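Local atomic coordinates of metallo-beta-lactamase family protein (Thermus thermophilus, PDB entry 2ZO4), a protein that probably catalyses a hydrolytic reaction at a two-zinc centre, as a member of the metallo-beta-lactamase superfamily whose natural substrate is not established. Residues H72-G84 and K136-L148. Residues are numbered along the deposited sequence; the frame is centred on the assembly and turned at random.
Sequences HPDHYGLSGFFEG and KTRERVHPPQNPL. With ZN (zinc ion), chain C; ZN (zinc ion), chain B.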
ATOM      1  N   HIS A  72       0.508  -2.527  -4.829  1.00  9.40           N
ATOM      2  CA  HIS A  72       0.569  -3.839  -4.185  1.00  9.78           C
ATOM      3  C   HIS A  72      -0.483  -4.769  -4.798  1.00 10.20           C
ATOM      4  O   HIS A  72      -1.563  -4.308  -5.186  1.00 10.20           O
ATOM      5  CB  HIS A  72       0.430  -3.736  -2.658  1.00 10.03           C
ATOM      6  CG  HIS A  72       1.585  -3.050  -1.987  1.00 10.12           C
ATOM      7  ND1 HIS A  72       1.533  -2.614  -0.681  1.00 10.48           N
ATOM      8  CD2 HIS A  72       2.814  -2.711  -2.446  1.00 10.78           C
ATOM      9  CE1 HIS A  72       2.683  -2.047  -0.362  1.00 11.13           C
ATOM     10  NE2 HIS A  72       3.477  -2.092  -1.415  1.00 10.73           N
ATOM     11  N   PRO A  73      -0.165  -6.074  -4.905  1.00 10.35           N
ATOM     12  CA  PRO A  73      -0.981  -7.009  -5.688  1.00 10.48           C
ATOM     13  C   PRO A  73      -2.451  -7.079  -5.260  1.00 10.71           C
ATOM     14  O   PRO A  73      -3.327  -7.219  -6.109  1.00 10.65           O
ATOM     15  CB  PRO A  73      -0.289  -8.362  -5.463  1.00 10.37           C
ATOM     16  CG  PRO A  73       0.555  -8.176  -4.241  1.00 10.63           C
ATOM     17  CD  PRO A  73       0.981  -6.749  -4.269  1.00 10.27           C
ATOM     18  N   ASP A  74      -2.710  -6.967  -3.959  1.00 11.02           N
ATOM     19  CA  ASP A  74      -4.073  -7.002  -3.414  1.00 11.09           C
ATOM     20  C   ASP A  74      -4.955  -5.798  -3.789  1.00 10.88           C
ATOM     21  O   ASP A  74      -6.164  -5.818  -3.556  1.00 11.21           O
ATOM     22  CB  ASP A  74      -4.043  -7.211  -1.889  1.00 11.25           C
ATOM     23  CG  ASP A  74      -3.156  -6.204  -1.162  1.00 12.29           C
ATOM     24  OD1 ASP A  74      -2.068  -5.850  -1.676  1.00 12.53           O
ATOM     25  OD2 ASP A  74      -3.547  -5.776  -0.054  1.00 12.26           O
ATOM     26  N   HIS A  75      -4.354  -4.763  -4.367  1.00 10.60           N
ATOM     27  CA  HIS A  75      -5.083  -3.557  -4.775  1.00 10.46           C
ATOM     28  C   HIS A  75      -5.019  -3.356  -6.292  1.00 10.37           C
ATOM     29  O   HIS A  75      -5.946  -2.829  -6.906  1.00 10.42           O
ATOM     30  CB  HIS A  75      -4.507  -2.328  -4.057  1.00 10.30           C
ATOM     31  CG  HIS A  75      -4.573  -2.415  -2.561  1.00 10.00           C
ATOM     32  ND1 HIS A  75      -5.537  -1.770  -1.815  1.00  8.94           N
ATOM     33  CD2 HIS A  75      -3.796  -3.077  -1.673  1.00  9.48           C
ATOM     34  CE1 HIS A  75      -5.353  -2.031  -0.534  1.00  8.79           C
ATOM     35  NE2 HIS A  75      -4.302  -2.823  -0.420  1.00  9.93           N
ATOM     36  N   TYR A  76      -3.929  -3.828  -6.884  1.00 10.45           N
ATOM     37  CA  TYR A  76      -3.536  -3.506  -8.254  1.00 10.57           C
ATOM     38  C   TYR A  76      -3.725  -4.695  -9.207  1.00 10.79           C
ATOM     39  O   TYR A  76      -3.731  -4.521 -10.430  1.00 10.72           O
ATOM     40  CB  TYR A  76      -2.078  -3.056  -8.185  1.00 10.48           C
ATOM     41  CG  TYR A  76      -1.256  -2.894  -9.450  1.00 10.43           C
ATOM     42  CD1 TYR A  76      -0.940  -1.629  -9.938  1.00 10.65           C
ATOM     43  CD2 TYR A  76      -0.701  -4.001 -10.093  1.00 10.35           C
ATOM     44  CE1 TYR A  76      -0.136  -1.473 -11.070  1.00 10.30           C
ATOM     45  CE2 TYR A  76       0.088  -3.856 -11.227  1.00 10.72           C
ATOM     46  CZ  TYR A  76       0.372  -2.594 -11.706  1.00 10.48           C
ATOM     47  OH  TYR A  76       1.169  -2.462 -12.819  1.00 10.47           O
ATOM     48  N   GLY A  77      -3.901  -5.888  -8.636  1.00 10.84           N
ATOM     49  CA  GLY A  77      -3.874  -7.151  -9.386  1.00 11.40           C
ATOM     50  C   GLY A  77      -4.842  -7.320 -10.548  1.00 11.59           C
ATOM     51  O   GLY A  77      -4.483  -7.901 -11.568  1.00 11.95           O
ATOM     52  N   LEU A  78      -6.068  -6.828 -10.404  1.00 11.77           N
ATOM     53  CA  LEU A  78      -7.054  -6.936 -11.485  1.00 12.15           C
ATOM     54  C   LEU A  78      -7.199  -5.692 -12.371  1.00 12.19           C
ATOM     55  O   LEU A  78      -8.033  -5.677 -13.281  1.00 12.70           O
ATOM     56  CB  LEU A  78      -8.422  -7.381 -10.952  1.00 12.18           C
ATOM     57  CG  LEU A  78      -8.588  -8.850 -10.538  1.00 12.78           C
ATOM     58  CD1 LEU A  78     -10.010  -9.111 -10.058  1.00 12.32           C
ATOM     59  CD2 LEU A  78      -8.229  -9.801 -11.677  1.00 12.89           C
ATOM     60  N   SER A  79      -6.390  -4.663 -12.120  1.00 12.19           N
ATOM     61  CA  SER A  79      -6.506  -3.396 -12.855  1.00 12.12           C
ATOM     62  C   SER A  79      -6.359  -3.556 -14.373  1.00 12.03           C
ATOM     63  O   SER A  79      -7.082  -2.919 -15.139  1.00 11.74           O
ATOM     64  CB  SER A  79      -5.527  -2.348 -12.319  1.00 12.06           C
ATOM     65  OG  SER A  79      -4.181  -2.781 -12.410  1.00 12.68           O
ATOM     66  N   GLY A  80      -5.428  -4.407 -14.794  1.00 11.96           N
ATOM     67  CA  GLY A  80      -5.235  -4.715 -16.209  1.00 11.99           C
ATOM     68  C   GLY A  80      -6.382  -5.510 -16.808  1.00 12.07           C
ATOM     69  O   GLY A  80      -6.656  -5.388 -18.002  1.00 12.25           O
ATOM     70  N   PHE A  81      -7.045  -6.326 -15.983  1.00 12.08           N
ATOM     71  CA  PHE A  81      -8.227  -7.081 -16.411  1.00 12.17           C
ATOM     72  C   PHE A  81      -9.376  -6.127 -16.705  1.00 12.14           C
ATOM     73  O   PHE A  81      -9.970  -6.174 -17.784  1.00 11.87           O
ATOM     74  CB  PHE A  81      -8.643  -8.133 -15.364  1.00 12.35           C
ATOM     75  CG  PHE A  81     -10.026  -8.720 -15.593  1.00 12.91           C
ATOM     76  CD1 PHE A  81     -10.266  -9.598 -16.653  1.00 13.19           C
ATOM     77  CD2 PHE A  81     -11.084  -8.397 -14.743  1.00 13.53           C
ATOM     78  CE1 PHE A  81     -11.540 -10.140 -16.868  1.00 13.43           C
ATOM     79  CE2 PHE A  81     -12.363  -8.937 -14.946  1.00 13.25           C
ATOM     80  CZ  PHE A  81     -12.589  -9.808 -16.013  1.00 13.06           C
ATOM     81  N   PHE A  82      -9.679  -5.260 -15.740  1.00 12.02           N
ATOM     82  CA  PHE A  82     -10.686  -4.223 -15.927  1.00 11.98           C
ATOM     83  C   PHE A  82     -10.339  -3.313 -17.101  1.00 11.98           C
ATOM     84  O   PHE A  82     -11.206  -3.007 -17.919  1.00 12.10           O
ATOM     85  CB  PHE A  82     -10.893  -3.418 -14.642  1.00 11.85           C
ATOM     86  CG  PHE A  82     -11.739  -4.124 -13.618  1.00 11.66           C
ATOM     87  CD1 PHE A  82     -11.164  -4.660 -12.471  1.00 11.77           C
ATOM     88  CD2 PHE A  82     -13.112  -4.263 -13.809  1.00 11.56           C
ATOM     89  CE1 PHE A  82     -11.946  -5.319 -11.522  1.00 12.55           C
ATOM     90  CE2 PHE A  82     -13.905  -4.916 -12.866  1.00 11.76           C
ATOM     91  CZ  PHE A  82     -13.319  -5.447 -11.721  1.00 12.36           C
ATOM     92  N   GLU A  83      -9.069  -2.920 -17.209  1.00 11.88           N
ATOM     93  CA  GLU A  83      -8.612  -2.119 -18.349  1.00 11.94           C
ATOM     94  C   GLU A  83      -8.860  -2.827 -19.680  1.00 12.05           C
ATOM     95  O   GLU A  83      -9.259  -2.192 -20.657  1.00 11.96           O
ATOM     96  CB  GLU A  83      -7.133  -1.745 -18.215  1.00 11.98           C
ATOM     97  CG  GLU A  83      -6.689  -0.621 -19.148  1.00 11.91           C
ATOM     98  CD  GLU A  83      -5.183  -0.518 -19.258  1.00 12.99           C
ATOM     99  OE1 GLU A  83      -4.521  -1.569 -19.385  1.00 14.31           O
ATOM    100  OE2 GLU A  83      -4.654   0.612 -19.215  1.00 13.41           O
ATOM    101  N   GLY A  84      -8.640  -4.141 -19.708  1.00 12.25           N
ATOM    102  CA  GLY A  84      -8.881  -4.945 -20.910  1.00 12.46           C
ATOM    103  C   GLY A  84     -10.329  -4.932 -21.377  1.00 12.73           C
ATOM    104  O   GLY A  84     -10.607  -5.132 -22.563  1.00 12.74           O
ATOM    105  N   LYS A 136       4.688 -16.587  -7.948  1.00 25.25           N
ATOM    106  CA  LYS A 136       3.291 -16.955  -7.716  1.00 24.58           C
ATOM    107  C   LYS A 136       2.389 -15.719  -7.669  1.00 24.01           C
ATOM    108  O   LYS A 136       1.268 -15.744  -8.173  1.00 23.93           O
ATOM    109  CB  LYS A 136       3.149 -17.769  -6.428  1.00 24.63           C
ATOM    110  N   THR A 137       2.893 -14.648  -7.059  1.00 23.21           N
ATOM    111  CA  THR A 137       2.207 -13.360  -7.015  1.00 22.59           C
ATOM    112  C   THR A 137       2.071 -12.735  -8.410  1.00 22.23           C
ATOM    113  O   THR A 137       0.974 -12.336  -8.799  1.00 22.18           O
ATOM    114  CB  THR A 137       2.924 -12.388  -6.051  1.00 22.79           C
ATOM    115  OG1 THR A 137       2.877 -12.921  -4.722  1.00 22.75           O
ATOM    116  CG2 THR A 137       2.272 -11.009  -6.063  1.00 22.57           C
ATOM    117  N   ARG A 138       3.180 -12.664  -9.152  1.00 21.77           N
ATOM    118  CA  ARG A 138       3.188 -12.118 -10.516  1.00 21.46           C
ATOM    119  C   ARG A 138       2.148 -12.766 -11.431  1.00 21.27           C
ATOM    120  O   ARG A 138       1.560 -12.096 -12.280  1.00 21.16           O
ATOM    121  CB  ARG A 138       4.575 -12.255 -11.153  1.00 21.59           C
ATOM    122  CG  ARG A 138       5.615 -11.290 -10.626  1.00 21.67           C
ATOM    123  CD  ARG A 138       6.874 -11.329 -11.476  1.00 22.82           C
ATOM    124  NE  ARG A 138       7.909 -10.414 -10.988  1.00 22.83           N
ATOM    125  CZ  ARG A 138       7.991  -9.126 -11.309  1.00 22.93           C
ATOM    126  NH1 ARG A 138       7.097  -8.575 -12.115  1.00 22.83           N
ATOM    127  NH2 ARG A 138       8.974  -8.383 -10.820  1.00 23.91           N
ATOM    128  N   GLU A 139       1.935 -14.070 -11.252  1.00 21.04           N
ATOM    129  CA  GLU A 139       0.945 -14.825 -12.019  1.00 20.88           C
ATOM    130  C   GLU A 139      -0.487 -14.370 -11.723  1.00 20.77           C
ATOM    131  O   GLU A 139      -1.385 -14.552 -12.547  1.00 20.82           O
ATOM    132  CB  GLU A 139       1.087 -16.324 -11.736  1.00 21.10           C
ATOM    133  N   ARG A 140      -0.684 -13.781 -10.544  1.00 20.29           N
ATOM    134  CA  ARG A 140      -1.992 -13.301 -10.097  1.00 19.91           C
ATOM    135  C   ARG A 140      -2.186 -11.809 -10.405  1.00 19.17           C
ATOM    136  O   ARG A 140      -3.251 -11.243 -10.144  1.00 18.92           O
ATOM    137  CB  ARG A 140      -2.161 -13.557  -8.593  1.00 20.19           C
ATOM    138  CG  ARG A 140      -1.886 -14.995  -8.173  1.00 21.77           C
ATOM    139  CD  ARG A 140      -2.376 -15.282  -6.770  1.00 25.41           C
ATOM    140  NE  ARG A 140      -1.437 -14.847  -5.740  1.00 27.91           N
ATOM    141  CZ  ARG A 140      -0.776 -15.666  -4.926  1.00 29.04           C
ATOM    142  NH1 ARG A 140      -0.944 -16.982  -5.003  1.00 29.20           N
ATOM    143  NH2 ARG A 140       0.057 -15.160  -4.025  1.00 29.61           N
ATOM    144  N   VAL A 141      -1.153 -11.185 -10.966  1.00 18.38           N
ATOM    145  CA  VAL A 141      -1.182  -9.757 -11.249  1.00 17.76           C
ATOM    146  C   VAL A 141      -1.309  -9.480 -12.743  1.00 17.62           C
ATOM    147  O   VAL A 141      -0.541 -10.005 -13.552  1.00 17.38           O
ATOM    148  CB  VAL A 141       0.051  -9.031 -10.659  1.00 17.60           C
ATOM    149  CG1 VAL A 141       0.102  -7.578 -11.113  1.00 16.78           C
ATOM    150  CG2 VAL A 141       0.033  -9.119  -9.133  1.00 17.04           C
ATOM    151  N   HIS A 142      -2.290  -8.648 -13.085  1.00 17.39           N
ATOM    152  CA  HIS A 142      -2.527  -8.213 -14.459  1.00 17.36           C
ATOM    153  C   HIS A 142      -2.299  -6.709 -14.524  1.00 16.97           C
ATOM    154  O   HIS A 142      -3.218  -5.931 -14.257  1.00 17.23           O
ATOM    155  CB  HIS A 142      -3.951  -8.568 -14.891  1.00 17.63           C
ATOM    156  CG  HIS A 142      -4.280 -10.018 -14.734  1.00 19.23           C
ATOM    157  ND1 HIS A 142      -4.262 -10.905 -15.791  1.00 20.49           N
ATOM    158  CD2 HIS A 142      -4.609 -10.745 -13.639  1.00 20.00           C
ATOM    159  CE1 HIS A 142      -4.576 -12.112 -15.356  1.00 20.92           C
ATOM    160  NE2 HIS A 142      -4.789 -12.042 -14.053  1.00 21.36           N
ATOM    161  N   PRO A 143      -1.064  -6.292 -14.857  1.00 16.48           N
ATOM    162  CA  PRO A 143      -0.711  -4.871 -14.864  1.00 16.31           C
ATOM    163  C   PRO A 143      -1.412  -4.097 -15.983  1.00 16.06           C
ATOM    164  O   PRO A 143      -1.564  -4.624 -17.088  1.00 15.87           O
ATOM    165  CB  PRO A 143       0.807  -4.884 -15.102  1.00 16.21           C
ATOM    166  CG  PRO A 143       1.242  -6.296 -14.843  1.00 16.22           C
ATOM    167  CD  PRO A 143       0.082  -7.134 -15.237  1.00 16.45           C
ATOM    168  N   PRO A 144      -1.849  -2.855 -15.696  1.00 15.70           N
ATOM    169  CA  PRO A 144      -2.451  -2.015 -16.724  1.00 15.74           C
ATOM    170  C   PRO A 144      -1.393  -1.567 -17.726  1.00 15.81           C
ATOM    171  O   PRO A 144      -0.230  -1.387 -17.355  1.00 15.42           O
ATOM    172  CB  PRO A 144      -2.991  -0.814 -15.932  1.00 15.59           C
ATOM    173  CG  PRO A 144      -2.147  -0.748 -14.718  1.00 15.24           C
ATOM    174  CD  PRO A 144      -1.795  -2.173 -14.389  1.00 15.76           C
ATOM    175  N   GLN A 145      -1.798  -1.411 -18.983  1.00 16.12           N
ATOM    176  CA  GLN A 145      -0.882  -1.004 -20.045  1.00 16.55           C
ATOM    177  C   GLN A 145      -0.782   0.506 -20.146  1.00 16.01           C
ATOM    178  O   GLN A 145       0.309   1.051 -20.327  1.00 15.97           O
ATOM    179  CB  GLN A 145      -1.315  -1.591 -21.390  1.00 16.75           C
ATOM    180  CG  GLN A 145      -0.688  -2.942 -21.695  1.00 20.20           C
ATOM    181  CD  GLN A 145      -1.105  -4.012 -20.717  1.00 24.26           C
ATOM    182  OE1 GLN A 145      -2.297  -4.261 -20.533  1.00 26.67           O
ATOM    183  NE2 GLN A 145      -0.125  -4.651 -20.071  1.00 25.66           N
ATOM    184  N   ASN A 146      -1.927   1.174 -20.027  1.00 15.69           N
ATOM    185  CA  ASN A 146      -1.998   2.623 -20.179  1.00 15.63           C
ATOM    186  C   ASN A 146      -2.656   3.314 -18.974  1.00 15.29           C
ATOM    187  O   ASN A 146      -3.650   4.026 -19.147  1.00 15.17           O
ATOM    188  CB  ASN A 146      -2.758   2.993 -21.468  1.00 15.85           C
ATOM    189  CG  ASN A 146      -2.352   2.151 -22.667  1.00 16.87           C
ATOM    190  OD1 ASN A 146      -1.168   2.038 -22.997  1.00 17.47           O
ATOM    191  ND2 ASN A 146      -3.343   1.561 -23.336  1.00 17.13           N
ATOM    192  N   PRO A 147      -2.110   3.113 -17.752  1.00 15.15           N
ATOM    193  CA  PRO A 147      -2.690   3.835 -16.615  1.00 14.79           C
ATOM    194  C   PRO A 147      -2.432   5.337 -16.728  1.00 14.60           C
ATOM    195  O   PRO A 147      -1.422   5.753 -17.302  1.00 14.33           O
ATOM    196  CB  PRO A 147      -1.951   3.250 -15.408  1.00 14.59           C
ATOM    197  CG  PRO A 147      -0.655   2.759 -15.950  1.00 15.19           C
ATOM    198  CD  PRO A 147      -0.970   2.269 -17.340  1.00 15.02           C
ATOM    199  N   LEU A 148      -3.358   6.135 -16.208  1.00 14.45           N
ATOM    200  CA  LEU A 148      -3.217   7.589 -16.213  1.00 14.43           C
ATOM    201  C   LEU A 148      -2.655   8.076 -14.878  1.00 13.99           C
ATOM    202  O   LEU A 148      -3.161   7.687 -13.821  1.00 13.70           O
ATOM    203  CB  LEU A 148      -4.563   8.261 -16.513  1.00 14.44           C
ATOM    204  CG  LEU A 148      -5.084   8.144 -17.949  1.00 15.38           C
ATOM    205  CD1 LEU A 148      -6.540   8.559 -18.023  1.00 15.91           C
ATOM    206  CD2 LEU A 148      -4.239   8.990 -18.905  1.00 16.97           C
TER
HETATM  207 ZN    ZN C 319      -3.268  -3.772   1.082  1.00 14.23          ZN
HETATM  208 ZN    ZN B 318      -0.361  -2.317   0.466  1.00 14.64          ZN
HETATM  209  O   HOH W   1      -1.382  -4.047   0.535  1.00  8.02           O
HETATM  210  O   HOH W   2      -6.028   2.911 -18.466  1.00 11.25           O
HETATM  211  O   HOH W   3      -4.851  -4.265 -20.017  1.00 19.46           O
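Glu83 reaches from helix 79-84 to the turn at Gln145 and Asn146 and grips two successive backbone amides with its carboxylate. Gln145 N donates to OE1 of Glu83 over 2.8 Å in a nearly straight bond (168°), and Asn146 N donates to OE2 of Glu83 at 2.9 Å; each oxygen uses its syn lone pair, and the paired bonds, one to each oxygen, should restrain rotation of the carboxylate. The side chain gets there with CG anti to the backbone N (chi1 -164°) and the chain running on extended through CD. A water ties OE2 of Glu83 to Asn146 O as well. Further back, the backbones of the two segments pair through His142: its N donates to a lone pair of Gly77 O (2.8 Å), and its O takes the N-H of Gly80 (2.7 Å) in a more bent bond, 133°. His72, Asp74 and His75 belong, with His70, to the HxHxDH motif of the metallo-beta-lactamase fold, in which His72 binds one zinc and Asp74 and His75 the other, with Asp190 shared between the two; 136-148 packs against Pro73, Tyr76 and Gly77, while these three zinc ligands make no contact with it. Tyr76 O, in the first residue of the type I turn Tyr76-Ser79 that leads into helix 79-84, accepts from both Ser79 N and Ser79 OG, while the hydroxyl of Ser79 lies over one face of the Tyr76 ring. Val141 CG1 meets the edge of that ring, 3.7 Å from Tyr76 CE2, and Pro144 CD approaches Tyr76 CZ obliquely. The phenol oxygen of Tyr76 is hydrogen-bonded to His100 of helix 99-104. At the other end of the contact, Pro73 CB rests against Thr137 CG2 (3.7 Å) and Val141 CG2.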